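Local structure of RickCE (5HAM) at residues G143-W147 and Q208-G212; D6-T10 and R243-A247; P31-N37 and I138-Y144. The protein is a Rickettsia bellii effector protease of the CE clan, whose catalytic part probably cleaves ubiquitin or a ubiquitin-like protein from its conjugates. All coordinates share one frame; numbering follows the deposited sequence.

Contact 1 (G143-W147 and Q208-G212); sequences GYGHW and QSACG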
loop_
_atom_site.group_PDB
_atom_site.type_symbol
_atom_site.label_atom_id
_atom_site.label_comp_id
_atom_site.label_asym_id
_atom_site.label_seq_id
_atom_site.Cartn_x
_atom_site.Cartn_y
_atom_site.Cartn_z
ATOM N N GLY A 143 -3.475 1.412 0.572
ATOM C CA GLY A 143 -4.237 1.691 1.774
ATOM C C GLY A 143 -4.043 0.459 2.618
ATOM O O GLY A 143 -3.457 -0.516 2.131
ATOM N N TYR A 144 -4.513 0.489 3.862
ATOM C CA TYR A 144 -4.281 -0.615 4.788
ATOM C C TYR A 144 -4.666 -1.986 4.195
ATOM O O TYR A 144 -5.840 -2.277 3.953
ATOM C CB TYR A 144 -4.969 -0.383 6.152
ATOM C CG TYR A 144 -4.580 -1.445 7.164
ATOM C CD1 TYR A 144 -3.450 -1.301 7.953
ATOM C CD2 TYR A 144 -5.322 -2.617 7.291
ATOM C CE1 TYR A 144 -3.077 -2.283 8.850
ATOM C CE2 TYR A 144 -4.964 -3.590 8.191
ATOM C CZ TYR A 144 -3.843 -3.423 8.964
ATOM O OH TYR A 144 -3.498 -4.408 9.847
ATOM N N GLY A 145 -3.655 -2.807 3.931
ATOM C CA GLY A 145 -3.864 -4.148 3.421
ATOM C C GLY A 145 -4.299 -4.214 1.968
ATOM O O GLY A 145 -4.501 -5.302 1.426
ATOM N N HIS A 146 -4.450 -3.057 1.334
ATOM C CA HIS A 146 -4.823 -3.002 -0.078
ATOM C C HIS A 146 -3.571 -3.182 -0.916
ATOM O O HIS A 146 -3.026 -2.224 -1.462
ATOM C CB HIS A 146 -5.538 -1.679 -0.395
ATOM C CG HIS A 146 -6.089 -1.601 -1.788
ATOM N ND1 HIS A 146 -7.064 -0.697 -2.152
ATOM C CD2 HIS A 146 -5.791 -2.302 -2.910
ATOM C CE1 HIS A 146 -7.347 -0.848 -3.434
ATOM N NE2 HIS A 146 -6.588 -1.814 -3.917
ATOM N N TRP A 147 -3.114 -4.422 -1.005
ATOM C CA TRP A 147 -1.835 -4.711 -1.639
ATOM C C TRP A 147 -2.007 -4.845 -3.129
ATOM O O TRP A 147 -2.972 -5.459 -3.585
ATOM C CB TRP A 147 -1.206 -5.984 -1.078
ATOM C CG TRP A 147 -0.645 -5.780 0.245
ATOM C CD1 TRP A 147 -1.132 -6.253 1.420
ATOM C CD2 TRP A 147 0.517 -5.025 0.557
ATOM N NE1 TRP A 147 -0.336 -5.843 2.458
ATOM C CE2 TRP A 147 0.695 -5.086 1.954
ATOM C CE3 TRP A 147 1.451 -4.310 -0.205
ATOM C CZ2 TRP A 147 1.743 -4.462 2.605
ATOM C CZ3 TRP A 147 2.489 -3.690 0.436
ATOM C CH2 TRP A 147 2.626 -3.765 1.830
ATOM N N GLN A 208 -10.585 -8.309 -0.050
ATOM C CA GLN A 208 -9.366 -7.592 0.289
ATOM C C GLN A 208 -8.365 -8.522 0.981
ATOM O O GLN A 208 -7.168 -8.274 0.966
ATOM C CB GLN A 208 -9.652 -6.347 1.146
ATOM C CG GLN A 208 -8.407 -5.499 1.403
ATOM C CD GLN A 208 -8.715 -4.024 1.507
ATOM O OE1 GLN A 208 -9.799 -3.575 1.119
ATOM N NE2 GLN A 208 -7.765 -3.255 2.040
ATOM N N SER A 209 -8.855 -9.605 1.567
ATOM C CA SER A 209 -7.964 -10.597 2.156
ATOM C C SER A 209 -7.034 -11.210 1.103
ATOM O O SER A 209 -5.937 -11.662 1.421
ATOM C CB SER A 209 -8.770 -11.702 2.843
ATOM O OG SER A 209 -9.721 -12.258 1.951
ATOM N N ALA A 210 -7.479 -11.223 -0.149
ATOM C CA ALA A 210 -6.749 -11.927 -1.194
ATOM C C ALA A 210 -5.712 -11.055 -1.908
ATOM O O ALA A 210 -4.904 -11.579 -2.682
ATOM C CB ALA A 210 -7.715 -12.575 -2.199
ATOM N N CYS A 211 -5.725 -9.746 -1.629
ATOM C CA CYS A 211 -4.750 -8.801 -2.217
ATOM C C CYS A 211 -3.293 -9.222 -2.129
ATOM O O CYS A 211 -2.559 -9.115 -3.108
ATOM C CB CYS A 211 -4.894 -7.400 -1.613
ATOM S SG CYS A 211 -6.409 -6.583 -2.139
ATOM N N GLY A 212 -2.863 -9.694 -0.966
ATOM C CA GLY A 212 -1.478 -10.101 -0.813
ATOM C C GLY A 212 -1.170 -11.394 -1.553
ATOM O O GLY A 212 -0.054 -11.582 -2.068
HETATM O O HOH W 1 -4.758 -8.064 2.454
#
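W147 and C211 bring their CA atoms to 5.1 Å where a type II turn over G143-H146, closed by H146 N to G143 O, runs into strand 147-155 and meets the N-terminal part of helix 211-223. H146, D167 and C211 are consistent with the His-Asp-Cys catalytic triad of CE-clan cysteine proteases. The turn just ahead of strand 147-155 thus carries the histidine, while the cysteine lies in the N-terminal part of the helix.

C211 turns its CB toward the strand, and the methylene rests 3.4 Å from W147 O. With chi1 at -71°, SG stands beside the backbone N of its own residue and approaches the imidazole obliquely, neither over its face nor at its edge. The closest ring atom, H146 CD2, is 4.4 Å from C211 SG. CG of H146 lies opposite its backbone N (chi1 -174°), which sets the ring beside the carbonyl carbon of H146. H146 NE2 is hydrogen-bonded to D167 OD2, and Y175 meets the imidazole edge-to-face, so the ring is held from two directions.

W147 points its CB at the helix, 4.0 Å from C211 CB, but the indole then swings off toward P139 and I14.

Three residues before C211, Q208 reaches across to the turn. Its chain is bent at chi2 (147°), which brings NE2 beside the G145-H146 peptide, and Q208 NE2 comes 2.9 Å from Y144 O. G145 sits at the tip of the turn with positive phi, a conformation that suits glycine. One water ties the two backbones together by donating to both sides: 3.0 Å to G145 O and 2.8 Å to Q208 O.

Contact 2 (D6-T10 and R243-A247); sequences DYWYT and REHHA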
loop_
_atom_site.group_PDB
_atom_site.type_symbol
_atom_site.label_atom_id
_atom_site.label_comp_id
_atom_site.label_asym_id
_atom_site.label_seq_id
_atom_site.Cartn_x
_atom_site.Cartn_y
_atom_site.Cartn_z
ATOM N N ASP A 6 -4.118 -11.561 9.747
ATOM C CA ASP A 6 -4.488 -12.970 9.838
ATOM C C ASP A 6 -4.571 -13.582 8.441
ATOM O O ASP A 6 -3.574 -14.060 7.899
ATOM C CB ASP A 6 -5.824 -13.100 10.562
ATOM C CG ASP A 6 -6.008 -12.030 11.615
ATOM O OD1 ASP A 6 -7.164 -11.577 11.788
ATOM O OD2 ASP A 6 -4.998 -11.622 12.244
ATOM N N TYR A 7 -5.761 -13.560 7.856
ATOM C CA TYR A 7 -5.854 -13.782 6.430
ATOM C C TYR A 7 -5.012 -12.732 5.693
ATOM O O TYR A 7 -4.319 -13.068 4.744
ATOM C CB TYR A 7 -7.307 -13.765 5.938
ATOM C CG TYR A 7 -7.742 -15.130 5.509
ATOM C CD1 TYR A 7 -6.922 -16.215 5.743
ATOM C CD2 TYR A 7 -8.947 -15.350 4.859
ATOM C CE1 TYR A 7 -7.279 -17.490 5.372
ATOM C CE2 TYR A 7 -9.312 -16.639 4.466
ATOM C CZ TYR A 7 -8.460 -17.700 4.735
ATOM O OH TYR A 7 -8.754 -18.991 4.391
ATOM N N TRP A 8 -5.055 -11.475 6.142
ATOM C CA TRP A 8 -4.407 -10.389 5.407
ATOM C C TRP A 8 -2.897 -10.482 5.484
ATOM O O TRP A 8 -2.333 -10.521 6.567
ATOM C CB TRP A 8 -4.883 -9.010 5.883
ATOM C CG TRP A 8 -6.353 -8.785 5.664
ATOM C CD1 TRP A 8 -7.341 -9.733 5.681
ATOM C CD2 TRP A 8 -7.002 -7.540 5.386
ATOM N NE1 TRP A 8 -8.562 -9.155 5.444
ATOM C CE2 TRP A 8 -8.384 -7.807 5.254
ATOM C CE3 TRP A 8 -6.554 -6.220 5.249
ATOM C CZ2 TRP A 8 -9.319 -6.806 4.982
ATOM C CZ3 TRP A 8 -7.479 -5.225 4.972
ATOM C CH2 TRP A 8 -8.850 -5.525 4.841
ATOM N N TYR A 9 -2.255 -10.525 4.320
ATOM C CA TYR A 9 -0.800 -10.559 4.240
ATOM C C TYR A 9 -0.215 -9.254 4.740
ATOM O O TYR A 9 -0.786 -8.186 4.526
ATOM C CB TYR A 9 -0.318 -10.728 2.794
ATOM C CG TYR A 9 -0.416 -12.102 2.204
ATOM C CD1 TYR A 9 -1.343 -13.019 2.662
ATOM C CD2 TYR A 9 0.422 -12.481 1.167
ATOM C CE1 TYR A 9 -1.430 -14.285 2.102
ATOM C CE2 TYR A 9 0.350 -13.743 0.606
ATOM C CZ TYR A 9 -0.577 -14.639 1.072
ATOM O OH TYR A 9 -0.659 -15.888 0.510
ATOM N N THR A 10 0.942 -9.335 5.372
ATOM C CA THR A 10 1.694 -8.133 5.673
ATOM C C THR A 10 2.865 -8.057 4.703
ATOM O O THR A 10 3.141 -9.018 3.977
ATOM C CB THR A 10 2.235 -8.190 7.083
ATOM O OG1 THR A 10 3.326 -9.114 7.116
ATOM C CG2 THR A 10 1.148 -8.680 8.015
ATOM N N ARG A 243 -2.811 -19.502 -1.654
ATOM C CA ARG A 243 -2.505 -19.262 -0.244
ATOM C C ARG A 243 -1.886 -20.505 0.420
ATOM O O ARG A 243 -0.918 -20.405 1.183
ATOM C CB ARG A 243 -3.764 -18.799 0.505
ATOM C CG ARG A 243 -3.503 -18.324 1.911
ATOM C CD ARG A 243 -4.784 -18.070 2.667
ATOM N NE ARG A 243 -5.459 -16.837 2.265
ATOM C CZ ARG A 243 -5.298 -15.669 2.885
ATOM N NH1 ARG A 243 -5.958 -14.598 2.472
ATOM N NH2 ARG A 243 -4.471 -15.577 3.922
ATOM N N GLU A 244 -2.451 -21.673 0.117
ATOM C CA GLU A 244 -1.923 -22.929 0.627
ATOM C C GLU A 244 -0.510 -23.079 0.125
ATOM O O GLU A 244 0.412 -23.302 0.899
ATOM C CB GLU A 244 -2.782 -24.112 0.174
ATOM C CG GLU A 244 -4.120 -24.203 0.899
ATOM C CD GLU A 244 -5.067 -25.246 0.312
ATOM O OE1 GLU A 244 -4.621 -26.122 -0.464
ATOM O OE2 GLU A 244 -6.272 -25.184 0.631
ATOM N N HIS A 245 -0.351 -22.916 -1.182
ATOM C CA HIS A 245 0.945 -22.990 -1.822
ATOM C C HIS A 245 1.938 -22.031 -1.173
ATOM O O HIS A 245 3.065 -22.418 -0.869
ATOM C CB HIS A 245 0.783 -22.692 -3.311
ATOM C CG HIS A 245 2.072 -22.776 -4.095
ATOM N ND1 HIS A 245 2.801 -23.934 -4.176
ATOM C CD2 HIS A 245 2.717 -21.838 -4.811
ATOM C CE1 HIS A 245 3.877 -23.700 -4.925
ATOM N NE2 HIS A 245 3.852 -22.455 -5.325
ATOM N N HIS A 246 1.516 -20.786 -0.956
ATOM C CA HIS A 246 2.355 -19.782 -0.298
ATOM C C HIS A 246 2.760 -20.208 1.109
ATOM O O HIS A 246 3.879 -19.951 1.542
ATOM C CB HIS A 246 1.624 -18.445 -0.185
ATOM C CG HIS A 246 1.441 -17.748 -1.494
ATOM N ND1 HIS A 246 0.647 -16.632 -1.619
ATOM C CD2 HIS A 246 1.943 -17.997 -2.721
ATOM C CE1 HIS A 246 0.671 -16.217 -2.880
ATOM N NE2 HIS A 246 1.459 -17.037 -3.565
ATOM N N ALA A 247 1.839 -20.835 1.834
ATOM C CA ALA A 247 2.168 -21.319 3.172
ATOM C C ALA A 247 3.264 -22.403 3.143
ATOM O O ALA A 247 4.156 -22.392 3.992
ATOM C CB ALA A 247 0.915 -21.785 3.924
#
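R243 reaches from helix 238-251 to the N-terminal loop and takes the backbone O of Y7 with its guanidinium. The main bond is R243 NH2 to Y7 O, short at 2.6 Å and fairly straight, with 163° at the hydrogen. It falls on a lone pair in the carbonyl plane, and the oxygen in turn lies in the plane of the guanidinium. R243 NH1 adds a weak second bond to Y7 O at 3.2 Å. NH2 has another acceptor as well, W261 O on helix 255-262, so this one nitrogen bridges the loop to a second helix.

A bend at chi3 (-75°) after two extended torsions brings the guanidinium flat against the Y7 ring. R243 CZ is 3.7 Å from the centroid of the Y7 ring, a cation-pi stack displaced toward Y7 CD1 with the planes 24° apart. Y9 approaches the other face: its ring stands nearly upright on the guanidinium plane and presents Y9 CE1, 3.8 Å from R243 NH2.

One helical turn further on, H246 receives the end of Y9. Y9 OH and H246 ND1 are 2.6 Å apart and share a hydrogen bond, each group meeting the other in its ring plane. At the loop's end, T10 is the N-cap of helix 11-20, its OG1 bonded to N12 N and also to E13 OE1.

The loop is therefore fastened by one cation, its faces between tyrosines, and by one tyrosine-histidine hydrogen bond that either partner may donate. The Y7 carbonyl takes two N-H donors and R243 NH2 two acceptors, which should offset much of the cost of burying the charge.

Contact 3 (P31-N37 and I138-Y144); sequences PAITFRN and IPIEMGY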
loop_
_atom_site.group_PDB
_atom_site.type_symbol
_atom_site.label_atom_id
_atom_site.label_comp_id
_atom_site.label_asym_id
_atom_site.label_seq_id
_atom_site.Cartn_x
_atom_site.Cartn_y
_atom_site.Cartn_z
ATOM N N PRO A 31 11.446 -2.834 -1.200
ATOM C CA PRO A 31 10.522 -2.629 -0.080
ATOM C C PRO A 31 9.241 -1.962 -0.574
ATOM O O PRO A 31 9.256 -1.329 -1.624
ATOM C CB PRO A 31 11.301 -1.700 0.853
ATOM C CG PRO A 31 12.399 -1.131 0.030
ATOM C CD PRO A 31 12.732 -2.150 -0.994
ATOM N N ALA A 32 8.146 -2.116 0.160
ATOM C CA ALA A 32 6.864 -1.584 -0.288
ATOM C C ALA A 32 6.816 -0.077 -0.400
ATOM O O ALA A 32 7.297 0.641 0.472
ATOM C CB ALA A 32 5.730 -2.065 0.622
ATOM N N ILE A 33 6.221 0.393 -1.487
ATOM C CA ILE A 33 5.742 1.754 -1.552
ATOM C C ILE A 33 4.386 1.784 -0.861
ATOM O O ILE A 33 3.531 0.946 -1.129
ATOM C CB ILE A 33 5.589 2.203 -2.990
ATOM C CG1 ILE A 33 6.959 2.607 -3.557
ATOM C CG2 ILE A 33 4.581 3.364 -3.095
ATOM C CD1 ILE A 33 6.938 2.818 -5.068
ATOM N N THR A 34 4.200 2.726 0.053
ATOM C CA THR A 34 2.957 2.800 0.817
ATOM C C THR A 34 2.314 4.180 0.730
ATOM O O THR A 34 2.975 5.213 0.844
ATOM C CB THR A 34 3.165 2.422 2.310
ATOM O OG1 THR A 34 4.001 3.392 2.938
ATOM C CG2 THR A 34 3.850 1.066 2.437
ATOM N N PHE A 35 1.012 4.191 0.505
ATOM C CA PHE A 35 0.275 5.434 0.482
ATOM C C PHE A 35 -0.706 5.444 1.629
ATOM O O PHE A 35 -1.278 4.403 1.991
ATOM C CB PHE A 35 -0.533 5.557 -0.799
ATOM C CG PHE A 35 0.291 5.644 -2.044
ATOM C CD1 PHE A 35 0.972 6.810 -2.357
ATOM C CD2 PHE A 35 0.345 4.581 -2.929
ATOM C CE1 PHE A 35 1.713 6.905 -3.513
ATOM C CE2 PHE A 35 1.086 4.674 -4.085
ATOM C CZ PHE A 35 1.777 5.836 -4.375
ATOM N N ARG A 36 -0.920 6.624 2.194
ATOM C CA ARG A 36 -2.024 6.797 3.103
ATOM C C ARG A 36 -3.277 6.798 2.236
ATOM O O ARG A 36 -3.203 7.094 1.039
ATOM C CB ARG A 36 -1.859 8.102 3.866
ATOM C CG ARG A 36 -0.657 8.097 4.828
ATOM C CD ARG A 36 0.070 9.445 4.810
ATOM N NE ARG A 36 -0.883 10.510 4.532
ATOM C CZ ARG A 36 -0.749 11.436 3.591
ATOM N NH1 ARG A 36 -1.716 12.320 3.447
ATOM N NH2 ARG A 36 0.329 11.488 2.808
ATOM N N ASN A 37 -4.412 6.427 2.820
ATOM C CA ASN A 37 -5.696 6.493 2.117
ATOM C C ASN A 37 -6.515 7.724 2.509
ATOM O O ASN A 37 -7.456 8.098 1.818
ATOM C CB ASN A 37 -6.515 5.207 2.300
ATOM C CG ASN A 37 -6.308 4.561 3.660
ATOM O OD1 ASN A 37 -5.702 5.147 4.560
ATOM N ND2 ASN A 37 -6.817 3.341 3.816
ATOM N N ILE A 138 7.975 -4.114 -7.063
ATOM C CA ILE A 138 7.621 -3.222 -5.965
ATOM C C ILE A 138 6.195 -3.479 -5.479
ATOM O O ILE A 138 5.229 -3.204 -6.194
ATOM C CB ILE A 138 7.705 -1.740 -6.388
ATOM C CG1 ILE A 138 9.004 -1.468 -7.169
ATOM C CG2 ILE A 138 7.561 -0.835 -5.164
ATOM C CD1 ILE A 138 9.093 -0.040 -7.743
ATOM N N PRO A 139 6.059 -4.019 -4.264
ATOM C CA PRO A 139 4.736 -4.172 -3.655
ATOM C C PRO A 139 4.216 -2.787 -3.349
ATOM O O PRO A 139 4.979 -1.983 -2.846
ATOM C CB PRO A 139 5.025 -4.926 -2.346
ATOM C CG PRO A 139 6.367 -5.519 -2.514
ATOM C CD PRO A 139 7.128 -4.595 -3.436
ATOM N N ILE A 140 2.960 -2.506 -3.675
ATOM C CA ILE A 140 2.383 -1.198 -3.418
ATOM C C ILE A 140 1.120 -1.300 -2.581
ATOM O O ILE A 140 0.144 -1.943 -2.979
ATOM C CB ILE A 140 2.090 -0.429 -4.730
ATOM C CG1 ILE A 140 3.402 -0.226 -5.502
ATOM C CG2 ILE A 140 1.437 0.908 -4.413
ATOM C CD1 ILE A 140 3.305 0.738 -6.617
ATOM N N GLU A 141 1.156 -0.680 -1.407
ATOM C CA GLU A 141 -0.005 -0.635 -0.530
ATOM C C GLU A 141 -0.792 0.650 -0.751
ATOM O O GLU A 141 -0.360 1.718 -0.337
ATOM C CB GLU A 141 0.431 -0.749 0.930
ATOM C CG GLU A 141 -0.571 -1.454 1.835
ATOM C CD GLU A 141 -0.123 -1.464 3.292
ATOM O OE1 GLU A 141 0.887 -0.792 3.608
ATOM O OE2 GLU A 141 -0.769 -2.146 4.124
ATOM N N MET A 142 -1.945 0.531 -1.409
ATOM C CA MET A 142 -2.812 1.667 -1.723
ATOM C C MET A 142 -3.647 2.096 -0.543
ATOM O O MET A 142 -4.452 3.023 -0.643
ATOM C CB MET A 142 -3.773 1.305 -2.859
ATOM C CG MET A 142 -3.113 0.848 -4.144
ATOM S SD MET A 142 -2.239 2.166 -4.971
ATOM C CE MET A 142 -3.535 3.310 -5.287
ATOM N N GLY A 143 -3.475 1.412 0.572
ATOM C CA GLY A 143 -4.237 1.691 1.774
ATOM C C GLY A 143 -4.043 0.459 2.618
ATOM O O GLY A 143 -3.457 -0.516 2.131
ATOM N N TYR A 144 -4.513 0.489 3.862
ATOM C CA TYR A 144 -4.281 -0.615 4.788
ATOM C C TYR A 144 -4.666 -1.986 4.195
ATOM O O TYR A 144 -5.840 -2.277 3.953
ATOM C CB TYR A 144 -4.969 -0.383 6.152
ATOM C CG TYR A 144 -4.580 -1.445 7.164
ATOM C CD1 TYR A 144 -3.450 -1.301 7.953
ATOM C CD2 TYR A 144 -5.322 -2.617 7.291
ATOM C CE1 TYR A 144 -3.077 -2.283 8.850
ATOM C CE2 TYR A 144 -4.964 -3.590 8.191
ATOM C CZ TYR A 144 -3.843 -3.423 8.964
ATOM O OH TYR A 144 -3.498 -4.408 9.847
#
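F35, just past the end of strand 27-34, packs on I140 of the parallel neighbour 135-141; within the strands I33 pairs with I140 and T34 with E141. Three backbone bonds hold them: I33 N to P139 O, E141 N to I33 O, and F35 N to E141 O, the last at 3.0 Å and 168°.

From its CB, 3.9 Å from E141 O, the F35 side chain leaves with CG beside its own backbone N (chi1 -65°). CD2 lies 3.9 Å from E141 O and 4.1 Å from M142 SD, the latter an oblique Met-aromatic contact in which the two side chains run alongside each other. Next out, CE2 touches the CG2 methyl of I140 at 3.8 Å. Helix 175-188 covers the ring through K179 and L183.

I33 shares the I140 side of the sheet, its CD1 packing 3.7 Å from the CG2 methyl of I138. T34 and E141 point to the other side, where T34 CG2 rests 3.7 Å from E141 OE1. The polar ends go elsewhere, T34 OG1 to Q113 and E141 OE2 to G145 N.

This is one of the two parallel edge pairs of a five-stranded mixed sheet flanked by helices, probably the alpha/beta core of the catalytic part.

How the contacts relate
Contact 3 lies nearest the middle of the chain, about 2 Å from its centre, yet it is partly buried, with its exposed residues at the loop ends. Contacts 1 and 2 are both buried. Contact 1 follows directly on strand 135-141, sharing G143 and Y144, and is the probable catalytic junction between sheet and helix. Contact 2, its centre about 17 Å from the chain centre, joins the N-terminal loop to a late helix. W147 connects all three: its indole packs on A32 and E141 of contact 3, and its NE1 bonds weakly to Y9 O of contact 2. Backbone bonds dominate contact 3, water and van der Waals touches contact 1, and side-chain polar bonds contact 2.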